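PDB 3NIQ: guanidinopropionase from Pseudomonas aeruginosa, which hydrolyses 3-guanidinopropanoate to beta-alanine and urea with two manganese ions per subunit, as a homohexameric member of the arginase family. Local coordinates for residues Ala78-Leu82 against Val83-Asp87; Met302-Glu305 against Leu306-Leu309. One frame throughout, in Å; residues are numbered along the deposited sequence.

Interaction 1. Residues Ala78-Leu82 against Val83-Asp87; sequences APYDL and VRVGD
Pro79 and Val83 are joined by the backbone bond that closes the short helix 79-82: Val83 N donates to Pro79 O over 3.0 Å, with an N-H...O angle of 161°. One residue earlier, Leu82 N reaches Ala78 O at 3.1 Å, and Ala78 occupies the N-cap position, so the helix amounts to a single turn. Val83 is the first residue to abandon helical angles; its extended backbone conformation turns the chain out of the helix toward the strand that starts at Val85. The exit brings two acceptors together, Tyr80 O and Val83 O at 3.0 Å, which cannot bond to each other; His5 supplies a hydrogen bond to Tyr80 O through ND1.

This helix-to-strand passage delivers the chain into strand 85-90, the outermost strand on one side of the parallel sheet of the alpha/beta arginase fold as counted within this chain, where Arg84 and Gly86 make backbone bonds toward neighbouring strand 37-42.

Among the side chains, Tyr80 and Val85 carry the contact. Although CB of Tyr80 heads away from the strand residues, a chi1 of -43° sets CG beside the backbone N and swings the ring back. Val85 CB then lies at the ring edge, in its plane, 3.7 Å from Tyr80 CD1, and CG2 of Val85 is equally close to that carbon. Pro79 CG sits over the centre of one ring face, 3.9 Å above the plane. Nearer the helix end, Val83 CG2 packs 3.7 Å from Pro79 O, alongside the acceptor of the closing bond.

Interaction 2. Residues Met302-Glu305 against Leu306-Leu309; sequences MMFE and LLCL
Phe304 and Cys308, one helical turn apart, form a sulfur-aromatic contact along helix 294-317. Cys308 SG stands over one face of the Phe304 ring, 4.0 Å from its centroid and 24° off the ring normal. The offset is toward the rim: SG comes to 3.7 Å from Phe304 CE2 and equally near CZ, but is farther from CD2 and CE1. Two torsions produce this overlap. Phe304 has CG anti to the backbone N (chi1 -175°), whereas Cys308 has SG anti to its own carbonyl carbon (chi1 -70°), which tips the sulfur back toward the ring.

Leu307 approaches the same ring obliquely, with its CD2 4.3 Å from Phe304 CD1. Leu306 also folds back along the helix, its CG 3.3 Å from Met302 O, the carbonyl that also accepts the 2.9 Å bond from Leu306 N.

The buried carboxylate of Glu305 is engaged beyond the helix: OE1 meets Arg270 in a salt bridge and accepts a hydrogen bond from His72, while OE2 takes one from Gln266.

Further i to i+4 bonds, from Leu307 N to Met303 O and from Cys308 N to Phe304 O, identify regular alpha-helix. Met303, Leu306 and Leu307 lie against strand 118-123, the helix-on-sheet packing of the three-layer alpha/beta/alpha arginase fold.

Both interactions are local and largely buried, but the centre of interaction 1 lies about 18 Å from the centre of the chain and the contact includes the exposed Leu82, whereas every residue of interaction 2 is buried, its centre about 10 Å from that of the chain. They meet directly: Pro79 CB lies 3.7 Å from Leu307 CG, and Val85 CG1 lies 3.8 Å from Leu307 CD1. Leu307 thus packs against both the short helix and strand 85-90, while Phe304 also touches Tyr80, whose OH is 3.9 Å from Phe304 CE1. Their chemistry differs with position: residues 78-87 combine a helix-ending backbone bond with tyrosine-valine packing, whereas 302-309 combine repeated helical bonds, a sulfur-aromatic contact and a buried carboxylate.

Interaction 1. Residues Ala78-Leu82 against Val83-Asp87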
loop_
_atom_site.group_PDB
_atom_site.type_symbol
_atom_site.label_atom_id
_atom_site.label_comp_id
_atom_site.label_asym_id
_atom_site.label_seq_id
_atom_site.Cartn_x
_atom_site.Cartn_y
_atom_site.Cartn_z
ATOM N N ALA A 78 28.376 21.021 11.392
ATOM C CA ALA A 78 28.825 19.917 10.567
ATOM C C ALA A 78 29.311 18.851 11.556
ATOM O O ALA A 78 30.483 18.850 11.942
ATOM C CB ALA A 78 29.956 20.378 9.633
ATOM N N PRO A 79 28.394 17.955 11.993
ATOM C CA PRO A 79 28.652 17.055 13.122
ATOM C C PRO A 79 29.897 16.180 12.961
ATOM O O PRO A 79 30.639 15.980 13.928
ATOM C CB PRO A 79 27.388 16.184 13.188
ATOM C CG PRO A 79 26.763 16.292 11.844
ATOM C CD PRO A 79 27.079 17.696 11.379
ATOM N N TYR A 80 30.112 15.663 11.761
ATOM C CA TYR A 80 31.192 14.727 11.530
ATOM C C TYR A 80 32.561 15.398 11.536
ATOM O O TYR A 80 33.553 14.720 11.772
ATOM C CB TYR A 80 30.960 13.948 10.236
ATOM C CG TYR A 80 29.521 13.508 10.107
ATOM C CD1 TYR A 80 28.949 12.619 11.031
ATOM C CD2 TYR A 80 28.721 13.998 9.081
ATOM C CE1 TYR A 80 27.608 12.233 10.911
ATOM C CE2 TYR A 80 27.397 13.630 8.967
ATOM C CZ TYR A 80 26.844 12.752 9.883
ATOM O OH TYR A 80 25.527 12.398 9.762
ATOM N N ASP A 81 32.604 16.708 11.262
ATOM C CA ASP A 81 33.845 17.491 11.392
ATOM C C ASP A 81 34.088 17.856 12.842
ATOM O O ASP A 81 35.223 17.777 13.313
ATOM C CB ASP A 81 33.833 18.763 10.530
ATOM C CG ASP A 81 33.892 18.465 9.034
ATOM O OD1 ASP A 81 34.435 17.416 8.646
ATOM O OD2 ASP A 81 33.389 19.286 8.249
ATOM N N LEU A 82 33.016 18.209 13.555
ATOM C CA LEU A 82 33.113 18.556 14.971
ATOM C C LEU A 82 33.652 17.424 15.831
ATOM O O LEU A 82 34.543 17.643 16.643
ATOM C CB LEU A 82 31.764 19.013 15.537
ATOM C CG LEU A 82 31.370 20.454 15.333
ATOM C CD1 LEU A 82 30.165 20.755 16.232
ATOM C CD2 LEU A 82 32.569 21.368 15.676
ATOM N N VAL A 83 33.111 16.219 15.663
ATOM C CA VAL A 83 33.480 15.081 16.527
ATOM C C VAL A 83 33.456 13.779 15.745
ATOM O O VAL A 83 33.047 13.758 14.576
ATOM C CB VAL A 83 32.520 14.945 17.754
ATOM C CG1 VAL A 83 32.413 16.265 18.507
ATOM C CG2 VAL A 83 31.128 14.473 17.308
ATOM N N ARG A 84 33.902 12.698 16.379
ATOM C CA ARG A 84 33.877 11.384 15.760
ATOM C C ARG A 84 32.525 10.691 15.964
ATOM O O ARG A 84 32.118 10.402 17.105
ATOM C CB ARG A 84 35.003 10.519 16.315
ATOM C CG ARG A 84 36.409 11.120 16.103
ATOM C CD ARG A 84 37.473 10.279 16.814
ATOM N NE ARG A 84 37.337 8.873 16.425
ATOM C CZ ARG A 84 37.935 8.308 15.375
ATOM N NH1 ARG A 84 38.749 9.024 14.599
ATOM N NH2 ARG A 84 37.734 7.014 15.119
ATOM N N VAL A 85 31.852 10.427 14.845
ATOM C CA VAL A 85 30.524 9.799 14.813
ATOM C C VAL A 85 30.608 8.490 14.040
ATOM O O VAL A 85 31.314 8.386 13.022
ATOM C CB VAL A 85 29.468 10.724 14.146
ATOM C CG1 VAL A 85 28.035 10.204 14.403
ATOM C CG2 VAL A 85 29.589 12.146 14.682
ATOM N N GLY A 86 29.895 7.479 14.520
ATOM C CA GLY A 86 29.906 6.186 13.849
ATOM C C GLY A 86 28.671 5.361 14.116
ATOM O O GLY A 86 27.920 5.643 15.057
ATOM N N ASP A 87 28.455 4.348 13.279
ATOM C CA ASP A 87 27.358 3.392 13.473
ATOM C C ASP A 87 27.896 2.287 14.360
ATOM O O ASP A 87 28.723 1.480 13.944
ATOM C CB ASP A 87 26.832 2.848 12.123
ATOM C CG ASP A 87 25.578 1.975 12.274
ATOM O OD1 ASP A 87 25.427 1.318 13.316
ATOM O OD2 ASP A 87 24.741 1.933 11.342
#

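Interaction 2. Residues Met302-Glu305 against Leu306-Leu309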
loop_
_atom_site.group_PDB
_atom_site.type_symbol
_atom_site.label_atom_id
_atom_site.label_comp_id
_atom_site.label_asym_id
_atom_site.label_seq_id
_atom_site.Cartn_x
_atom_site.Cartn_y
_atom_site.Cartn_z
ATOM N N MET A 302 15.019 13.569 12.416
ATOM C CA MET A 302 15.129 13.977 13.824
ATOM C C MET A 302 16.446 13.458 14.439
ATOM O O MET A 302 17.103 14.156 15.215
ATOM C CB MET A 302 13.909 13.506 14.612
ATOM C CG MET A 302 12.580 14.061 14.076
ATOM S SD MET A 302 12.570 15.872 13.978
ATOM C CE MET A 302 13.111 16.329 15.628
ATOM N N MET A 303 16.860 12.264 14.034
ATOM C CA MET A 303 18.136 11.719 14.476
ATOM C C MET A 303 19.263 12.686 14.092
ATOM O O MET A 303 20.107 13.043 14.927
ATOM C CB MET A 303 18.379 10.358 13.816
ATOM C CG MET A 303 19.634 9.629 14.341
ATOM S SD MET A 303 19.845 8.010 13.614
ATOM C CE MET A 303 20.982 7.278 14.801
ATOM N N PHE A 304 19.264 13.118 12.829
ATOM C CA PHE A 304 20.243 14.114 12.390
ATOM C C PHE A 304 20.134 15.434 13.165
ATOM O O PHE A 304 21.158 16.008 13.547
ATOM C CB PHE A 304 20.133 14.376 10.889
ATOM C CG PHE A 304 21.193 15.313 10.374
ATOM C CD1 PHE A 304 22.498 14.874 10.193
ATOM C CD2 PHE A 304 20.894 16.638 10.093
ATOM C CE1 PHE A 304 23.490 15.732 9.748
ATOM C CE2 PHE A 304 21.909 17.514 9.623
ATOM C CZ PHE A 304 23.179 17.049 9.452
ATOM N N GLU A 305 18.914 15.934 13.380
ATOM C CA GLU A 305 18.744 17.191 14.125
ATOM C C GLU A 305 19.414 17.051 15.505
ATOM O O GLU A 305 20.125 17.945 15.950
ATOM C CB GLU A 305 17.269 17.548 14.332
ATOM C CG GLU A 305 16.436 17.716 13.064
ATOM C CD GLU A 305 16.638 19.068 12.415
ATOM O OE1 GLU A 305 17.163 19.988 13.087
ATOM O OE2 GLU A 305 16.280 19.203 11.228
ATOM N N LEU A 306 19.164 15.920 16.159
ATOM C CA LEU A 306 19.708 15.623 17.491
ATOM C C LEU A 306 21.217 15.400 17.474
ATOM O O LEU A 306 21.916 15.795 18.417
ATOM C CB LEU A 306 19.028 14.387 18.076
ATOM C CG LEU A 306 17.577 14.559 18.491
ATOM C CD1 LEU A 306 16.947 13.177 18.713
ATOM C CD2 LEU A 306 17.443 15.438 19.726
ATOM N N LEU A 307 21.712 14.765 16.404
ATOM C CA LEU A 307 23.137 14.516 16.247
ATOM C C LEU A 307 23.914 15.831 16.268
ATOM O O LEU A 307 24.967 15.938 16.887
ATOM C CB LEU A 307 23.426 13.761 14.939
ATOM C CG LEU A 307 24.879 13.704 14.450
ATOM C CD1 LEU A 307 25.807 13.080 15.503
ATOM C CD2 LEU A 307 24.990 12.917 13.144
ATOM N N CYS A 308 23.389 16.826 15.576
ATOM C CA CYS A 308 24.076 18.104 15.493
ATOM C C CYS A 308 24.266 18.691 16.881
ATOM O O CYS A 308 25.316 19.255 17.180
ATOM C CB CYS A 308 23.322 19.072 14.581
ATOM S SG CYS A 308 23.407 18.567 12.829
ATOM N N LEU A 309 23.256 18.549 17.730
ATOM C CA LEU A 309 23.336 19.092 19.085
ATOM C C LEU A 309 24.229 18.270 19.992
ATOM O O LEU A 309 24.977 18.827 20.797
ATOM C CB LEU A 309 21.947 19.239 19.694
ATOM C CG LEU A 309 20.933 20.050 18.891
ATOM C CD1 LEU A 309 19.653 20.216 19.694
ATOM C CD2 LEU A 309 21.518 21.418 18.493
#